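Local coordinates for sortase family protein (Clostridium perfringens, PDB 6IXZ) that probably acts as a class C sortase, a cysteine transpeptidase of the kind that joins pilin subunits through an acyl-thioester intermediate, at residues Y142-I147 and L182-E187; I66-I71 and D123-G128. All blocks are in the same frame, centred on the assembly; numbering follows the deposited sequence.

Contact 1: residues Y142-I147 and L182-E187; sequences YKVNQI and LLVRGE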
ATOM      1  N   TYR A 142       5.482  -8.296  -6.270  1.00 23.60           N
ATOM      2  CA  TYR A 142       4.155  -8.772  -6.595  1.00 21.56           C
ATOM      3  C   TYR A 142       3.979  -8.837  -8.109  1.00 21.89           C
ATOM      4  O   TYR A 142       4.572  -8.077  -8.861  1.00 27.63           O
ATOM      5  CB  TYR A 142       3.079  -7.865  -5.941  1.00 20.71           C
ATOM      6  CG  TYR A 142       3.000  -8.016  -4.449  1.00 18.90           C
ATOM      7  CD1 TYR A 142       2.095  -8.879  -3.869  1.00 18.13           C
ATOM      8  CD2 TYR A 142       3.897  -7.369  -3.619  1.00 19.42           C
ATOM      9  CE1 TYR A 142       2.052  -9.068  -2.518  1.00 17.55           C
ATOM     10  CE2 TYR A 142       3.891  -7.586  -2.258  1.00 20.65           C
ATOM     11  CZ  TYR A 142       2.938  -8.415  -1.703  1.00 19.63           C
ATOM     12  OH  TYR A 142       2.925  -8.643  -0.344  1.00 16.05           O
ATOM     13  N   LYS A 143       3.106  -9.724  -8.541  1.00 24.10           N
ATOM     14  CA  LYS A 143       2.748  -9.817  -9.936  1.00 25.46           C
ATOM     15  C   LYS A 143       1.240  -9.707 -10.104  1.00 21.82           C
ATOM     16  O   LYS A 143       0.477 -10.464  -9.473  1.00 20.36           O
ATOM     17  CB  LYS A 143       3.222 -11.159 -10.487  1.00 34.12           C
ATOM     18  CG  LYS A 143       2.961 -11.384 -11.964  1.00 32.12           C
ATOM     19  CD  LYS A 143       3.564 -12.710 -12.389  1.00 35.59           C
ATOM     20  CE  LYS A 143       3.152 -13.810 -11.424  1.00 36.92           C
ATOM     21  NZ  LYS A 143       3.220 -15.149 -12.063  1.00 43.05           N
ATOM     22  N   VAL A 144       0.847  -8.818 -11.018  1.00 22.57           N
ATOM     23  CA  VAL A 144      -0.544  -8.521 -11.332  1.00 26.89           C
ATOM     24  C   VAL A 144      -1.285  -9.775 -11.805  1.00 31.34           C
ATOM     25  O   VAL A 144      -0.818 -10.471 -12.704  1.00 29.19           O
ATOM     26  CB  VAL A 144      -0.644  -7.452 -12.434  1.00 25.80           C
ATOM     27  CG1 VAL A 144      -2.091  -7.203 -12.810  1.00 23.13           C
ATOM     28  CG2 VAL A 144       0.003  -6.156 -11.980  1.00 27.82           C
ATOM     29  N   ASN A 145      -2.430 -10.064 -11.200  1.00 29.07           N
ATOM     30  CA  ASN A 145      -3.269 -11.166 -11.680  1.00 32.15           C
ATOM     31  C   ASN A 145      -4.755 -10.853 -11.779  1.00 30.20           C
ATOM     32  O   ASN A 145      -5.510 -11.667 -12.271  1.00 23.62           O
ATOM     33  CB  ASN A 145      -3.052 -12.433 -10.845  1.00 30.68           C
ATOM     34  CG  ASN A 145      -3.540 -12.298  -9.411  1.00 31.43           C
ATOM     35  OD1 ASN A 145      -4.150 -11.301  -9.023  1.00 29.85           O
ATOM     36  ND2 ASN A 145      -3.280 -13.317  -8.618  1.00 30.07           N
ATOM     37  N   GLN A 146      -5.168  -9.646 -11.412  1.00 24.40           N
ATOM     38  CA  GLN A 146      -6.564  -9.264 -11.584  1.00 24.88           C
ATOM     39  C   GLN A 146      -6.661  -7.762 -11.754  1.00 27.28           C
ATOM     40  O   GLN A 146      -6.127  -7.028 -10.933  1.00 26.82           O
ATOM     41  CB  GLN A 146      -7.414  -9.721 -10.405  1.00 26.28           C
ATOM     42  CG  GLN A 146      -8.914  -9.470 -10.603  1.00 26.22           C
ATOM     43  CD  GLN A 146      -9.768  -9.959  -9.446  1.00 30.55           C
ATOM     44  OE1 GLN A 146     -10.258 -11.091  -9.463  1.00 29.63           O
ATOM     45  NE2 GLN A 146     -10.066  -9.063  -8.505  1.00 31.85           N
ATOM     46  N   ILE A 147      -7.259  -7.319 -12.856  1.00 24.37           N
ATOM     47  CA  ILE A 147      -7.609  -5.913 -13.043  1.00 26.54           C
ATOM     48  C   ILE A 147      -9.117  -5.708 -13.140  1.00 25.40           C
ATOM     49  O   ILE A 147      -9.772  -6.331 -13.949  1.00 30.59           O
ATOM     50  CB  ILE A 147      -6.870  -5.329 -14.281  1.00 30.60           C
ATOM     51  CG1 ILE A 147      -5.364  -5.280 -14.000  1.00 31.92           C
ATOM     52  CG2 ILE A 147      -7.391  -3.939 -14.634  1.00 30.91           C
ATOM     53  CD1 ILE A 147      -4.530  -6.220 -14.830  1.00 36.47           C
ATOM     54  N   LEU A 182     -10.282   2.046 -10.092  1.00 20.81           N
ATOM     55  CA  LEU A 182      -9.585   0.964 -10.784  1.00 20.86           C
ATOM     56  C   LEU A 182      -8.677   0.223  -9.818  1.00 20.81           C
ATOM     57  O   LEU A 182      -7.904   0.835  -9.073  1.00 20.52           O
ATOM     58  CB  LEU A 182      -8.772   1.548 -11.947  1.00 21.83           C
ATOM     59  CG  LEU A 182      -7.747   0.635 -12.635  1.00 24.15           C
ATOM     60  CD1 LEU A 182      -8.453  -0.452 -13.437  1.00 25.63           C
ATOM     61  CD2 LEU A 182      -6.882   1.474 -13.562  1.00 24.09           C
ATOM     62  N   LEU A 183      -8.837  -1.094  -9.780  1.00 18.56           N
ATOM     63  CA  LEU A 183      -8.122  -1.958  -8.853  1.00 18.96           C
ATOM     64  C   LEU A 183      -7.169  -2.780  -9.670  1.00 20.90           C
ATOM     65  O   LEU A 183      -7.573  -3.365 -10.674  1.00 25.75           O
ATOM     66  CB  LEU A 183      -9.088  -2.933  -8.166  1.00 16.52           C
ATOM     67  CG  LEU A 183     -10.248  -2.293  -7.410  1.00 19.65           C
ATOM     68  CD1 LEU A 183     -11.080  -3.359  -6.711  1.00 19.05           C
ATOM     69  CD2 LEU A 183      -9.726  -1.265  -6.407  1.00 20.19           C
ATOM     70  N   VAL A 184      -5.916  -2.847  -9.240  1.00 18.84           N
ATOM     71  CA  VAL A 184      -4.925  -3.709  -9.903  1.00 18.45           C
ATOM     72  C   VAL A 184      -4.308  -4.603  -8.840  1.00 19.67           C
ATOM     73  O   VAL A 184      -3.505  -4.129  -8.026  1.00 18.92           O
ATOM     74  CB  VAL A 184      -3.825  -2.863 -10.610  1.00 17.60           C
ATOM     75  CG1 VAL A 184      -2.765  -3.756 -11.230  1.00 19.14           C
ATOM     76  CG2 VAL A 184      -4.441  -1.966 -11.679  1.00 20.49           C
ATOM     77  N   ARG A 185      -4.696  -5.886  -8.833  1.00 18.61           N
ATOM     78  CA  ARG A 185      -4.305  -6.809  -7.775  1.00 20.16           C
ATOM     79  C   ARG A 185      -3.082  -7.577  -8.191  1.00 20.38           C
ATOM     80  O   ARG A 185      -3.042  -8.145  -9.291  1.00 21.46           O
ATOM     81  CB  ARG A 185      -5.394  -7.845  -7.471  1.00 21.04           C
ATOM     82  CG  ARG A 185      -5.119  -8.635  -6.202  1.00 18.35           C
ATOM     83  CD  ARG A 185      -6.236  -9.647  -5.956  1.00 23.22           C
ATOM     84  NE  ARG A 185      -6.181 -10.739  -6.926  1.00 27.63           N
ATOM     85  CZ  ARG A 185      -7.139 -11.658  -7.095  1.00 26.27           C
ATOM     86  NH1 ARG A 185      -8.252 -11.592  -6.394  1.00 25.53           N
ATOM     87  NH2 ARG A 185      -6.983 -12.620  -7.998  1.00 25.53           N
ATOM     88  N   GLY A 186      -2.080  -7.555  -7.326  1.00 19.92           N
ATOM     89  CA  GLY A 186      -0.867  -8.354  -7.518  1.00 22.63           C
ATOM     90  C   GLY A 186      -0.734  -9.405  -6.448  1.00 22.49           C
ATOM     91  O   GLY A 186      -1.327  -9.284  -5.366  1.00 20.73           O
ATOM     92  N   GLU A 187      -0.127 -10.529  -6.827  1.00 21.38           N
ATOM     93  CA  GLU A 187       0.111 -11.644  -5.903  1.00 22.09           C
ATOM     94  C   GLU A 187       1.614 -11.819  -5.696  1.00 18.46           C
ATOM     95  O   GLU A 187       2.388 -11.631  -6.630  1.00 21.11           O
ATOM     96  CB  GLU A 187      -0.513 -12.948  -6.452  1.00 23.48           C
ATOM     97  CG  GLU A 187      -0.324 -14.175  -5.552  1.00 26.19           C
ATOM     98  CD  GLU A 187      -1.325 -15.291  -5.830  1.00 30.76           C
ATOM     99  OE1 GLU A 187      -2.012 -15.247  -6.869  1.00 39.16           O
ATOM    100  OE2 GLU A 187      -1.461 -16.202  -4.988  1.00 35.86           O
TER
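N145 and Q146 share R185 as their partner, so two residues of 142-147 face one of 182-187. R185 O takes a firm bond from N145 N (2.8 Å) and a weak one from Q146 N (3.4 Å). R185 N returns an almost straight bond to Q146 O (2.8 Å). At the K143-E187 pair both amides are spent across the strands, E187 N on K143 O (2.7 Å) and K143 N on E187 O. The V144 backbone instead bonds outside the two strands, to D129 among others.

The side chains repeat the two-on-one pattern. R185, bent at chi3 (71°), grips N145 OD1 side-on: NE donates well (3.0 Å), NH2 less directly (3.3 Å), and OD1 lies close to the guanidinium plane. Two donors thus hold one amide oxygen, and the N145 amide stands steeply across the guanidinium. The Q146 amide is stacked on that group with its plane tilted by 30°; its NE2 is satisfied by E157, while Y166 makes a cation-pi contact with R185. N145 ND2 comes near E187 OE1, but the angle is too poor for a hydrogen bond. At the other end of 142-147, Y142 OH is hydrogen-bonded to D165.

On the face bearing V144, I147 and V184 the contact is apolar: V184 CG1 packs on V144 CG2 (3.7 Å), and I147 CG2 lies alongside L182 CD1. Here the antiparallel strands 138-150 and 180-188 of the sortase beta-sheet are joined through a classic beta bulge.

Contact 2: residues I66-I71 and D123-G128; sequences IPSINI and DKLKDG
L125 reaches from its loop onto I66, S68 and I69, at the bend of the beta-hairpin that joins strands 60-66 and 71-77 of the sortase fold and ends in a G1 beta bulge. With chi1 at -65° the L125 chain leaves CB, which itself stays clear of the hairpin residues, on the side remote from its own carbonyl carbon. CG is the first atom to touch, meeting I69 CD1 at 4.1 Å. From there the branches part. CD2 enters the bend, packing on I66 CG2 (4.1 Å) and coming up against S68 OG (3.4 Å), a van der Waals contact to a hydroxyl oxygen. CD1 turns toward V184 of the central sheet.

The I69 side chain runs about at right angles to that of L125; with CG1 set between the backbone N and the carbonyl carbon (chi1 42°), it carries CD1 to L125 CG, while CG2 lies loosely over K124 CB. No hydrogen bond links the two segments, and the hairpin end holds its own shape. N70 adopts left-handed backbone angles, as the first residue of such a bulge does. I66 O accepts both I69 N (3.2 Å) and I71 N (3.1 Å), which approach from opposite faces of its carbonyl plane.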
ATOM      1  N   ILE A  66       7.213   0.754  -9.570  1.00 20.47           N
ATOM      2  CA  ILE A  66       6.607   0.059 -10.712  1.00 20.21           C
ATOM      3  C   ILE A  66       7.411   0.398 -11.974  1.00 20.45           C
ATOM      4  O   ILE A  66       7.151   1.389 -12.649  1.00 19.96           O
ATOM      5  CB  ILE A  66       5.123   0.460 -10.923  1.00 18.48           C
ATOM      6  CG1 ILE A  66       4.344   0.466  -9.590  1.00 18.85           C
ATOM      7  CG2 ILE A  66       4.453  -0.488 -11.907  1.00 22.61           C
ATOM      8  CD1 ILE A  66       2.895   0.872  -9.722  1.00 19.03           C
ATOM      9  N   PRO A  67       8.389  -0.454 -12.315  1.00 21.66           N
ATOM     10  CA  PRO A  67       9.363  -0.121 -13.386  1.00 23.71           C
ATOM     11  C   PRO A  67       8.743   0.163 -14.761  1.00 22.12           C
ATOM     12  O   PRO A  67       9.091   1.144 -15.439  1.00 24.83           O
ATOM     13  CB  PRO A  67      10.275  -1.357 -13.451  1.00 24.11           C
ATOM     14  CG  PRO A  67       9.951  -2.207 -12.276  1.00 25.01           C
ATOM     15  CD  PRO A  67       8.643  -1.758 -11.678  1.00 22.12           C
ATOM     16  N   SER A  68       7.774  -0.648 -15.147  1.00 21.71           N
ATOM     17  CA  SER A  68       7.222  -0.571 -16.469  1.00 21.41           C
ATOM     18  C   SER A  68       6.562   0.768 -16.699  1.00 24.05           C
ATOM     19  O   SER A  68       6.469   1.222 -17.839  1.00 25.42           O
ATOM     20  CB  SER A  68       6.225  -1.717 -16.692  1.00 24.22           C
ATOM     21  OG  SER A  68       5.099  -1.599 -15.839  1.00 25.56           O
ATOM     22  N   ILE A  69       6.093   1.412 -15.628  1.00 20.91           N
ATOM     23  CA  ILE A  69       5.482   2.716 -15.765  1.00 21.37           C
ATOM     24  C   ILE A  69       6.226   3.830 -15.006  1.00 22.68           C
ATOM     25  O   ILE A  69       5.684   4.908 -14.801  1.00 21.71           O
ATOM     26  CB  ILE A  69       3.985   2.684 -15.386  1.00 26.09           C
ATOM     27  CG1 ILE A  69       3.749   1.844 -14.146  1.00 23.61           C
ATOM     28  CG2 ILE A  69       3.143   2.119 -16.537  1.00 25.58           C
ATOM     29  CD1 ILE A  69       2.335   1.949 -13.590  1.00 21.84           C
ATOM     30  N   ASN A  70       7.493   3.611 -14.671  1.00 22.25           N
ATOM     31  CA  ASN A  70       8.308   4.693 -14.083  1.00 21.52           C
ATOM     32  C   ASN A  70       7.665   5.297 -12.818  1.00 26.36           C
ATOM     33  O   ASN A  70       7.633   6.515 -12.639  1.00 31.88           O
ATOM     34  CB  ASN A  70       8.553   5.800 -15.120  1.00 21.80           C
ATOM     35  CG  ASN A  70       9.450   5.332 -16.272  1.00 24.67           C
ATOM     36  OD1 ASN A  70       9.624   6.040 -17.274  1.00 32.47           O
ATOM     37  ND2 ASN A  70      10.011   4.141 -16.135  1.00 19.62           N
ATOM     38  N   ILE A  71       7.188   4.448 -11.927  1.00 23.16           N
ATOM     39  CA  ILE A  71       6.624   4.927 -10.668  1.00 22.45           C
ATOM     40  C   ILE A  71       7.535   4.588  -9.498  1.00 19.65           C
ATOM     41  O   ILE A  71       8.004   3.463  -9.359  1.00 18.06           O
ATOM     42  CB  ILE A  71       5.225   4.345 -10.442  1.00 21.55           C
ATOM     43  CG1 ILE A  71       4.249   5.027 -11.404  1.00 23.32           C
ATOM     44  CG2 ILE A  71       4.800   4.484  -8.978  1.00 26.87           C
ATOM     45  CD1 ILE A  71       2.823   4.549 -11.320  1.00 23.61           C
ATOM     46  N   ASP A 123      -3.405   1.987 -15.218  1.00 20.10           N
ATOM     47  CA  ASP A 123      -4.310   1.562 -16.250  1.00 23.27           C
ATOM     48  C   ASP A 123      -3.593   1.007 -17.496  1.00 23.78           C
ATOM     49  O   ASP A 123      -4.226   0.328 -18.306  1.00 18.71           O
ATOM     50  CB  ASP A 123      -5.293   2.669 -16.585  1.00 25.46           C
ATOM     51  CG  ASP A 123      -4.698   3.707 -17.473  1.00 27.70           C
ATOM     52  OD1 ASP A 123      -3.465   3.867 -17.453  1.00 24.55           O
ATOM     53  OD2 ASP A 123      -5.468   4.356 -18.186  1.00 29.90           O
ATOM     54  N   LYS A 124      -2.266   1.071 -17.510  1.00 21.34           N
ATOM     55  CA  LYS A 124      -1.485   0.426 -18.589  1.00 26.36           C
ATOM     56  C   LYS A 124      -0.917  -0.920 -18.173  1.00 22.94           C
ATOM     57  O   LYS A 124      -0.418  -1.687 -19.006  1.00 21.11           O
ATOM     58  CB  LYS A 124      -0.365   1.350 -19.081  1.00 23.82           C
ATOM     59  CG  LYS A 124      -0.819   2.775 -19.393  1.00 28.52           C
ATOM     60  CD  LYS A 124       0.326   3.650 -19.907  1.00 31.88           C
ATOM     61  CE  LYS A 124      -0.160   5.048 -20.291  1.00 33.16           C
ATOM     62  NZ  LYS A 124       0.951   5.974 -20.662  1.00 37.80           N
ATOM     63  N   LEU A 125      -1.042  -1.266 -16.901  1.00 20.09           N
ATOM     64  CA  LEU A 125      -0.564  -2.562 -16.461  1.00 21.33           C
ATOM     65  C   LEU A 125      -1.455  -3.694 -16.994  1.00 21.52           C
ATOM     66  O   LEU A 125      -2.643  -3.520 -17.162  1.00 23.78           O
ATOM     67  CB  LEU A 125      -0.501  -2.629 -14.942  1.00 23.24           C
ATOM     68  CG  LEU A 125       0.496  -1.710 -14.254  1.00 24.71           C
ATOM     69  CD1 LEU A 125       0.353  -1.808 -12.749  1.00 24.17           C
ATOM     70  CD2 LEU A 125       1.913  -2.046 -14.682  1.00 26.82           C
ATOM     71  N   LYS A 126      -0.866  -4.863 -17.192  1.00 23.83           N
ATOM     72  CA  LYS A 126      -1.600  -6.082 -17.525  1.00 28.69           C
ATOM     73  C   LYS A 126      -1.140  -7.281 -16.672  1.00 26.35           C
ATOM     74  O   LYS A 126      -0.146  -7.205 -15.968  1.00 25.43           O
ATOM     75  CB  LYS A 126      -1.423  -6.379 -19.014  1.00 32.53           C
ATOM     76  CG  LYS A 126       0.020  -6.363 -19.489  1.00 39.23           C
ATOM     77  CD  LYS A 126       0.854  -7.460 -18.837  1.00 47.30           C
ATOM     78  CE  LYS A 126       2.172  -7.705 -19.560  1.00 48.84           C
ATOM     79  NZ  LYS A 126       1.956  -8.308 -20.905  1.00 49.86           N
ATOM     80  N   ASP A 127      -1.891  -8.377 -16.716  1.00 28.42           N
ATOM     81  CA  ASP A 127      -1.507  -9.618 -16.037  1.00 26.93           C
ATOM     82  C   ASP A 127      -0.038  -9.938 -16.280  1.00 29.24           C
ATOM     83  O   ASP A 127       0.458  -9.771 -17.391  1.00 24.25           O
ATOM     84  CB  ASP A 127      -2.365 -10.785 -16.548  1.00 30.04           C
ATOM     85  CG  ASP A 127      -3.733 -10.836 -15.901  1.00 31.36           C
ATOM     86  OD1 ASP A 127      -3.969 -10.117 -14.890  1.00 27.34           O
ATOM     87  OD2 ASP A 127      -4.565 -11.627 -16.382  1.00 27.41           O
ATOM     88  N   GLY A 128       0.678 -10.315 -15.225  1.00 26.65           N
ATOM     89  CA  GLY A 128       2.118 -10.556 -15.341  1.00 30.54           C
ATOM     90  C   GLY A 128       3.060  -9.389 -15.042  1.00 26.82           C
ATOM     91  O   GLY A 128       4.184  -9.628 -14.633  1.00 31.36           O
TER

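In the fold
The two contacts lie on the same side of the chain's centre, their centres about 10 Å apart, and they touch directly. V144 O probably accepts a hydrogen bond from G128 N (2.9 Å), so the loop of contact 2 runs on beside strand 138-150 of contact 1, where D127 OD1 also packs on N145 C (3.3 Å). L125 and D123 reach strand 180-188 at V184 and L182, making the 123-128 loop a bridge from the 66-71 bend to contact 1. Near the start of strand 180-188, the L182 side chain is about 8 Å from that of C172 and about 12 Å from that of H110, the predicted active-site residues. Contact 2 lies away from them.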